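PDB 2C4N: ribonucleotide monophosphatase NagD, which hydrolyses ribonucleoside 5'-phosphates to ribonucleosides and phosphate with magnesium as cofactor, and probably accepts a broad range of other phosphate substrates. Local coordinates for residues G162-K165 with R169-F172; W239-P242 with E246-V249; P45-T48 with N54-A57. All coordinates share one frame; numbering follows the deposited sequence.

Interaction 1 of 3, residues G162-K165 with R169-F172; sequences GIEK and RKPF
The carbonyl oxygen of R169 lies against the CA, CB and CG of E164, 3.3 Å from E164 CA in a CA-H...O contact with an angle of 135° at the hydrogen. It is also 3.4 Å from E164 CB. This oxygen is buried here without a conventional hydrogen-bond partner, for which the CH of E164 is at best a modest substitute. The arginine side chain leaves in another direction: its NH1 bonds to the carbonyl oxygens of V134 and A138, and its NH2 makes a weak bond to S232 O of a second subunit.

At K170 the aliphatic stem does the touching, with CG 3.1 Å from E164 OE1. The lysine chain then runs on, extended, and its NZ ends 5.2 Å from E164 OE1, too far for a salt bridge, though the opposite charges may still attract weakly. The contact lies where the chain leaves helix 156-167 and returns to the sheet, in the beta-alpha-beta crossover from strand 139-142 to its parallel neighbour 172-173, within what is probably the cap domain of this HAD phosphatase. P171 comes next, its CD 3.7 Å from E164 CD, the two side chains crossing at about a right angle. Extension beyond CG (chi2 178°) carries the carboxylate to this ring. Both E164 and P171 also touch F140, and F172 then joins the sheet through backbone bonds to F140 and A142.

Interaction 2 of 3, residues W239-P242 with E246-V249; sequences WIYP and EIDV
V249 sets its two methyls against the aromatic side chains of the edge strand. V249 CG2 stands over the six-membered ring of W239, 3.9 Å from its centroid and only 7° off the normal, a CH-pi contact close to the middle of the face. V249 CG1 lies toward the pyrrole side of the same face, 3.9 Å from W239 NE1, and fills the notch between the indole and the rim of Y241, where it comes within 3.3 Å of Y241 OH near the ring plane. The division follows from the valine's chi1 of -64°, which lays CG1 beside its own backbone N. Replacing W239 by an alanine removes the indole, and V249 CG2 would probably lose the aromatic face beneath it, with a gap opened there.

The tyrosine ring is in turn roofed by the tail's backbone: I247 CA sits 4.2 Å above its centre, with the carbonyl of E246 over the same face. I247 CG1 abuts Y241 CD1 at 3.8 Å, and E246 CB approaches Y241 CD2. Farther along, E246 OE1 reaches P242 CD at 3.3 Å. In the fold, the C-terminal tail doubles back along 239-241, an outermost strand, within this chain, of the parallel HAD core sheet, and V249, W239 and Y241 all also touch I218. The contacts are mainly apolar and CH-pi, and Y241 OH and E246 OE1 meet carbon, so the fit probably relies on shape more than on directional polar bonds.

Interaction 3 of 3, residues P45-T48 with N54-A57; sequences PSQT and NRFA
R55 NH2 is gripped twice, by a salt bridge to D11 OD1 and a hydrogen bond to D17 O, while NH1 of the same guanidinium turns to Q47. The contact borders the active site of the HAD core: Q47 lies in the loop after strand 38-42, R55 on helix 49-58 that follows it, and D11 belongs to the DxDxV motif at the end of the first strand. By similarity, R55 orients D11 for proton transfer during turnover.

The bond from R55 NH1 to Q47 OE1 is weak, 3.3 Å long with an angle of only 134° at the hydrogen. Q47 OE1 comes at the guanidinium obliquely, and the amide and guanidinium planes stand 34° apart. The arginine reaches the site because CG is anti to the backbone N (chi1 172°) and the chain stays extended as far as NE, taking the cationic end well away from its helix. Q47 is thus at most a secondary hold, one that may limit rotation of a group held mainly by D11 and D17. Next to it T48 N-caps the helix, OG1 receiving D51 N. The glutamine and arginine side chains cross at about a right angle, with R55 CD 3.9 Å from Q47 OE1 and 4.1 Å from Q47 NE2.

The three contacts follow one another along the chain in the order 3, 1, 2 and do not touch. Interactions 2 and 3 belong to the core that holds magnesium through D9, D11 and D201, whereas interaction 1 lies on the four-stranded parallel sheet, on the opposite side of the chain's centre from interaction 2, with 38 Å between their centres. Interaction 3 reaches the active site itself: the R55 side chain is about 3 Å from that of D11 and about 9 Å from the magnesium ion. In interaction 2, the side chain of I247 is about 13 Å from the ion. In interaction 1 the side chain of E164 is about 11 Å from that of D146, which by similarity confers substrate specificity.

Interaction 1 of 3, residues G162-K165 with R169-F172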
loop_
_atom_site.group_PDB
_atom_site.type_symbol
_atom_site.label_atom_id
_atom_site.label_comp_id
_atom_site.label_asym_id
_atom_site.label_seq_id
_atom_site.Cartn_x
_atom_site.Cartn_y
_atom_site.Cartn_z
ATOM N N GLY A 162 -3.600 5.107 -12.852
ATOM C CA GLY A 162 -2.569 4.850 -13.845
ATOM C C GLY A 162 -1.491 5.919 -13.856
ATOM O O GLY A 162 -0.307 5.623 -14.013
ATOM N N ILE A 163 -1.904 7.171 -13.691
ATOM C CA ILE A 163 -0.969 8.291 -13.672
ATOM C C ILE A 163 -0.025 8.179 -12.477
ATOM O O ILE A 163 1.177 8.412 -12.603
ATOM C CB ILE A 163 -1.731 9.638 -13.611
ATOM C CG1 ILE A 163 -2.608 9.783 -14.862
ATOM C CG2 ILE A 163 -0.748 10.798 -13.508
ATOM C CD1 ILE A 163 -3.694 10.843 -14.744
ATOM N N GLU A 164 -0.570 7.814 -11.321
ATOM C CA GLU A 164 0.229 7.654 -10.104
ATOM C C GLU A 164 1.217 6.498 -10.258
ATOM O O GLU A 164 2.377 6.600 -9.861
ATOM C CB GLU A 164 -0.677 7.368 -8.897
ATOM C CG GLU A 164 -1.718 8.432 -8.618
ATOM C CD GLU A 164 -2.612 8.086 -7.446
ATOM O OE1 GLU A 164 -2.127 8.079 -6.298
ATOM O OE2 GLU A 164 -3.808 7.814 -7.669
ATOM N N LYS A 165 0.741 5.400 -10.832
ATOM C CA LYS A 165 1.560 4.202 -11.039
ATOM C C LYS A 165 2.793 4.487 -11.896
ATOM O O LYS A 165 3.902 4.058 -11.575
ATOM C CB LYS A 165 0.719 3.115 -11.715
ATOM C CG LYS A 165 0.909 1.718 -11.152
ATOM C CD LYS A 165 0.485 1.679 -9.694
ATOM C CE LYS A 165 -0.130 0.339 -9.321
ATOM N NZ LYS A 165 -0.826 0.390 -7.999
ATOM N N ARG A 169 3.954 9.362 -8.216
ATOM C CA ARG A 169 3.499 10.464 -7.380
ATOM C C ARG A 169 1.988 10.452 -7.193
ATOM O O ARG A 169 1.246 9.980 -8.053
ATOM C CB ARG A 169 3.927 11.801 -7.990
ATOM C CG ARG A 169 5.430 12.017 -8.046
ATOM C CD ARG A 169 5.734 13.351 -8.698
ATOM N NE ARG A 169 5.186 14.455 -7.915
ATOM C CZ ARG A 169 4.847 15.637 -8.417
ATOM N NH1 ARG A 169 4.993 15.884 -9.712
ATOM N NH2 ARG A 169 4.365 16.578 -7.618
ATOM N N LYS A 170 1.542 10.977 -6.060
ATOM C CA LYS A 170 0.123 11.040 -5.762
ATOM C C LYS A 170 -0.369 12.475 -5.846
ATOM O O LYS A 170 0.368 13.413 -5.554
ATOM C CB LYS A 170 -0.145 10.464 -4.373
ATOM C CG LYS A 170 0.057 8.961 -4.311
ATOM C CD LYS A 170 -0.256 8.408 -2.938
ATOM C CE LYS A 170 -0.499 6.910 -2.999
ATOM N NZ LYS A 170 -0.706 6.340 -1.638
ATOM N N PRO A 171 -1.633 12.662 -6.241
ATOM C CA PRO A 171 -2.153 14.023 -6.343
ATOM C C PRO A 171 -2.707 14.505 -5.023
ATOM O O PRO A 171 -2.886 13.729 -4.080
ATOM C CB PRO A 171 -3.265 13.877 -7.370
ATOM C CG PRO A 171 -3.879 12.545 -6.953
ATOM C CD PRO A 171 -2.639 11.677 -6.690
ATOM N N PHE A 172 -2.972 15.799 -4.967
ATOM C CA PHE A 172 -3.594 16.393 -3.812
ATOM C C PHE A 172 -5.068 16.333 -4.205
ATOM O O PHE A 172 -5.462 16.933 -5.213
ATOM C CB PHE A 172 -3.177 17.856 -3.647
ATOM C CG PHE A 172 -3.954 18.585 -2.582
ATOM C CD1 PHE A 172 -3.692 18.361 -1.233
ATOM C CD2 PHE A 172 -4.978 19.460 -2.928
ATOM C CE1 PHE A 172 -4.441 18.998 -0.247
ATOM C CE2 PHE A 172 -5.731 20.101 -1.949
ATOM C CZ PHE A 172 -5.463 19.870 -0.610
#

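Interaction 2 of 3, residues W239-P242 with E246-V249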
loop_
_atom_site.group_PDB
_atom_site.type_symbol
_atom_site.label_atom_id
_atom_site.label_comp_id
_atom_site.label_asym_id
_atom_site.label_seq_id
_atom_site.Cartn_x
_atom_site.Cartn_y
_atom_site.Cartn_z
ATOM N N TRP A 239 -24.373 13.899 16.185
ATOM C CA TRP A 239 -25.734 13.356 16.171
ATOM C C TRP A 239 -25.880 12.342 15.037
ATOM O O TRP A 239 -25.115 12.368 14.067
ATOM C CB TRP A 239 -26.760 14.464 15.934
ATOM C CG TRP A 239 -26.827 15.511 16.988
ATOM C CD1 TRP A 239 -27.450 15.424 18.200
ATOM C CD2 TRP A 239 -26.279 16.831 16.910
ATOM N NE1 TRP A 239 -27.328 16.613 18.880
ATOM C CE2 TRP A 239 -26.614 17.494 18.110
ATOM C CE3 TRP A 239 -25.536 17.518 15.939
ATOM C CZ2 TRP A 239 -26.234 18.819 18.366
ATOM C CZ3 TRP A 239 -25.158 18.835 16.193
ATOM C CH2 TRP A 239 -25.508 19.469 17.398
ATOM N N ILE A 240 -26.877 11.468 15.160
ATOM C CA ILE A 240 -27.157 10.457 14.145
ATOM C C ILE A 240 -28.669 10.313 13.970
ATOM O O ILE A 240 -29.397 10.160 14.948
ATOM C CB ILE A 240 -26.602 9.072 14.537
ATOM C CG1 ILE A 240 -25.104 9.163 14.831
ATOM C CG2 ILE A 240 -26.860 8.076 13.407
ATOM C CD1 ILE A 240 -24.504 7.873 15.342
ATOM N N TYR A 241 -29.139 10.376 12.728
ATOM C CA TYR A 241 -30.566 10.221 12.447
ATOM C C TYR A 241 -30.761 9.315 11.243
ATOM O O TYR A 241 -29.861 9.163 10.415
ATOM C CB TYR A 241 -31.231 11.572 12.156
ATOM C CG TYR A 241 -31.227 12.529 13.323
ATOM C CD1 TYR A 241 -30.248 13.512 13.438
ATOM C CD2 TYR A 241 -32.183 12.428 14.332
ATOM C CE1 TYR A 241 -30.218 14.371 14.527
ATOM C CE2 TYR A 241 -32.163 13.280 15.426
ATOM C CZ TYR A 241 -31.176 14.249 15.521
ATOM O OH TYR A 241 -31.137 15.085 16.614
ATOM N N PRO A 242 -31.943 8.686 11.136
ATOM C CA PRO A 242 -32.218 7.803 10.002
ATOM C C PRO A 242 -32.099 8.603 8.703
ATOM O O PRO A 242 -31.547 8.120 7.718
ATOM C CB PRO A 242 -33.649 7.338 10.266
ATOM C CG PRO A 242 -33.729 7.342 11.762
ATOM C CD PRO A 242 -33.042 8.640 12.117
ATOM N N GLU A 246 -35.789 13.789 10.367
ATOM C CA GLU A 246 -35.859 13.947 11.816
ATOM C C GLU A 246 -34.865 14.943 12.399
ATOM O O GLU A 246 -34.864 15.178 13.605
ATOM C CB GLU A 246 -35.675 12.594 12.512
ATOM C CG GLU A 246 -36.762 11.575 12.211
ATOM C CD GLU A 246 -36.671 10.361 13.108
ATOM O OE1 GLU A 246 -35.566 10.093 13.631
ATOM O OE2 GLU A 246 -37.699 9.668 13.288
ATOM N N ILE A 247 -34.014 15.526 11.562
ATOM C CA ILE A 247 -33.042 16.493 12.068
ATOM C C ILE A 247 -33.785 17.737 12.553
ATOM O O ILE A 247 -34.499 18.372 11.777
ATOM C CB ILE A 247 -32.028 16.929 10.968
ATOM C CG1 ILE A 247 -31.171 15.741 10.537
ATOM C CG2 ILE A 247 -31.124 18.041 11.489
ATOM C CD1 ILE A 247 -30.192 16.077 9.413
ATOM N N ASP A 248 -33.631 18.079 13.831
ATOM C CA ASP A 248 -34.286 19.262 14.384
ATOM C C ASP A 248 -33.405 19.973 15.409
ATOM O O ASP A 248 -33.908 20.674 16.290
ATOM C CB ASP A 248 -35.634 18.893 15.015
ATOM C CG ASP A 248 -35.489 17.982 16.221
ATOM O OD1 ASP A 248 -34.342 17.649 16.596
ATOM O OD2 ASP A 248 -36.530 17.602 16.795
ATOM N N VAL A 249 -32.094 19.779 15.293
ATOM C CA VAL A 249 -31.141 20.424 16.188
ATOM C C VAL A 249 -30.592 21.666 15.494
ATOM O O VAL A 249 -29.702 22.339 16.012
ATOM C CB VAL A 249 -29.960 19.481 16.562
ATOM C CG1 VAL A 249 -30.458 18.281 17.352
ATOM C CG2 VAL A 249 -29.245 19.033 15.310
#

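Interaction 3 of 3, residues P45-T48 with N54-A57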
loop_
_atom_site.group_PDB
_atom_site.type_symbol
_atom_site.label_atom_id
_atom_site.label_comp_id
_atom_site.label_asym_id
_atom_site.label_seq_id
_atom_site.Cartn_x
_atom_site.Cartn_y
_atom_site.Cartn_z
ATOM N N PRO A 45 -17.399 16.178 -9.684
ATOM C CA PRO A 45 -17.143 17.339 -10.538
ATOM C C PRO A 45 -17.871 17.499 -11.853
ATOM O O PRO A 45 -17.629 18.471 -12.559
ATOM C CB PRO A 45 -15.654 17.225 -10.777
ATOM C CG PRO A 45 -15.521 15.719 -11.018
ATOM C CD PRO A 45 -16.399 15.119 -9.932
ATOM N N SER A 46 -18.750 16.567 -12.192
ATOM C CA SER A 46 -19.429 16.624 -13.487
ATOM C C SER A 46 -20.552 17.642 -13.689
ATOM O O SER A 46 -20.759 18.110 -14.812
ATOM C CB SER A 46 -19.970 15.237 -13.846
ATOM O OG SER A 46 -18.935 14.265 -13.894
ATOM N N GLN A 47 -21.267 18.008 -12.631
ATOM C CA GLN A 47 -22.387 18.923 -12.815
ATOM C C GLN A 47 -22.147 20.372 -12.428
ATOM O O GLN A 47 -21.397 20.658 -11.504
ATOM C CB GLN A 47 -23.602 18.385 -12.058
ATOM C CG GLN A 47 -24.030 16.989 -12.495
ATOM C CD GLN A 47 -25.307 16.505 -11.822
ATOM O OE1 GLN A 47 -25.309 16.142 -10.647
ATOM N NE2 GLN A 47 -26.405 16.502 -12.573
ATOM N N THR A 48 -22.794 21.286 -13.148
ATOM C CA THR A 48 -22.689 22.712 -12.852
ATOM C C THR A 48 -23.764 22.985 -11.809
ATOM O O THR A 48 -24.619 22.133 -11.560
ATOM C CB THR A 48 -23.021 23.580 -14.084
ATOM O OG1 THR A 48 -24.377 23.325 -14.480
ATOM C CG2 THR A 48 -22.092 23.258 -15.246
ATOM N N ASN A 54 -31.439 21.925 -11.548
ATOM C CA ASN A 54 -32.390 21.263 -12.390
ATOM C C ASN A 54 -32.705 19.825 -11.961
ATOM O O ASN A 54 -33.816 19.408 -11.967
ATOM C CB ASN A 54 -31.978 21.308 -13.833
ATOM C CG ASN A 54 -31.997 22.692 -14.394
ATOM O OD1 ASN A 54 -32.516 23.566 -13.782
ATOM N ND2 ASN A 54 -31.432 22.864 -15.553
ATOM N N ARG A 55 -31.658 19.113 -11.582
ATOM C CA ARG A 55 -31.804 17.743 -11.093
ATOM C C ARG A 55 -32.690 17.736 -9.848
ATOM O O ARG A 55 -33.581 16.896 -9.710
ATOM C CB ARG A 55 -30.425 17.165 -10.765
ATOM C CG ARG A 55 -30.441 15.815 -10.065
ATOM C CD ARG A 55 -29.025 15.416 -9.671
ATOM N NE ARG A 55 -28.987 14.275 -8.758
ATOM C CZ ARG A 55 -27.919 13.944 -8.039
ATOM N NH1 ARG A 55 -26.810 14.666 -8.134
ATOM N NH2 ARG A 55 -27.960 12.904 -7.218
ATOM N N PHE A 56 -32.445 18.680 -8.941
ATOM C CA PHE A 56 -33.226 18.791 -7.710
ATOM C C PHE A 56 -34.677 19.170 -8.010
ATOM O O PHE A 56 -35.610 18.600 -7.444
ATOM C CB PHE A 56 -32.616 19.845 -6.783
ATOM C CG PHE A 56 -31.614 19.292 -5.796
ATOM C CD1 PHE A 56 -30.503 18.576 -6.230
ATOM C CD2 PHE A 56 -31.787 19.494 -4.431
ATOM C CE1 PHE A 56 -29.571 18.066 -5.313
ATOM C CE2 PHE A 56 -30.867 18.992 -3.507
ATOM C CZ PHE A 56 -29.754 18.274 -3.952
ATOM N N ALA A 57 -34.855 20.138 -8.901
ATOM C CA ALA A 57 -36.190 20.596 -9.272
ATOM C C ALA A 57 -36.979 19.475 -9.947
ATOM O O ALA A 57 -38.177 19.324 -9.716
ATOM C CB ALA A 57 -36.089 21.806 -10.191
#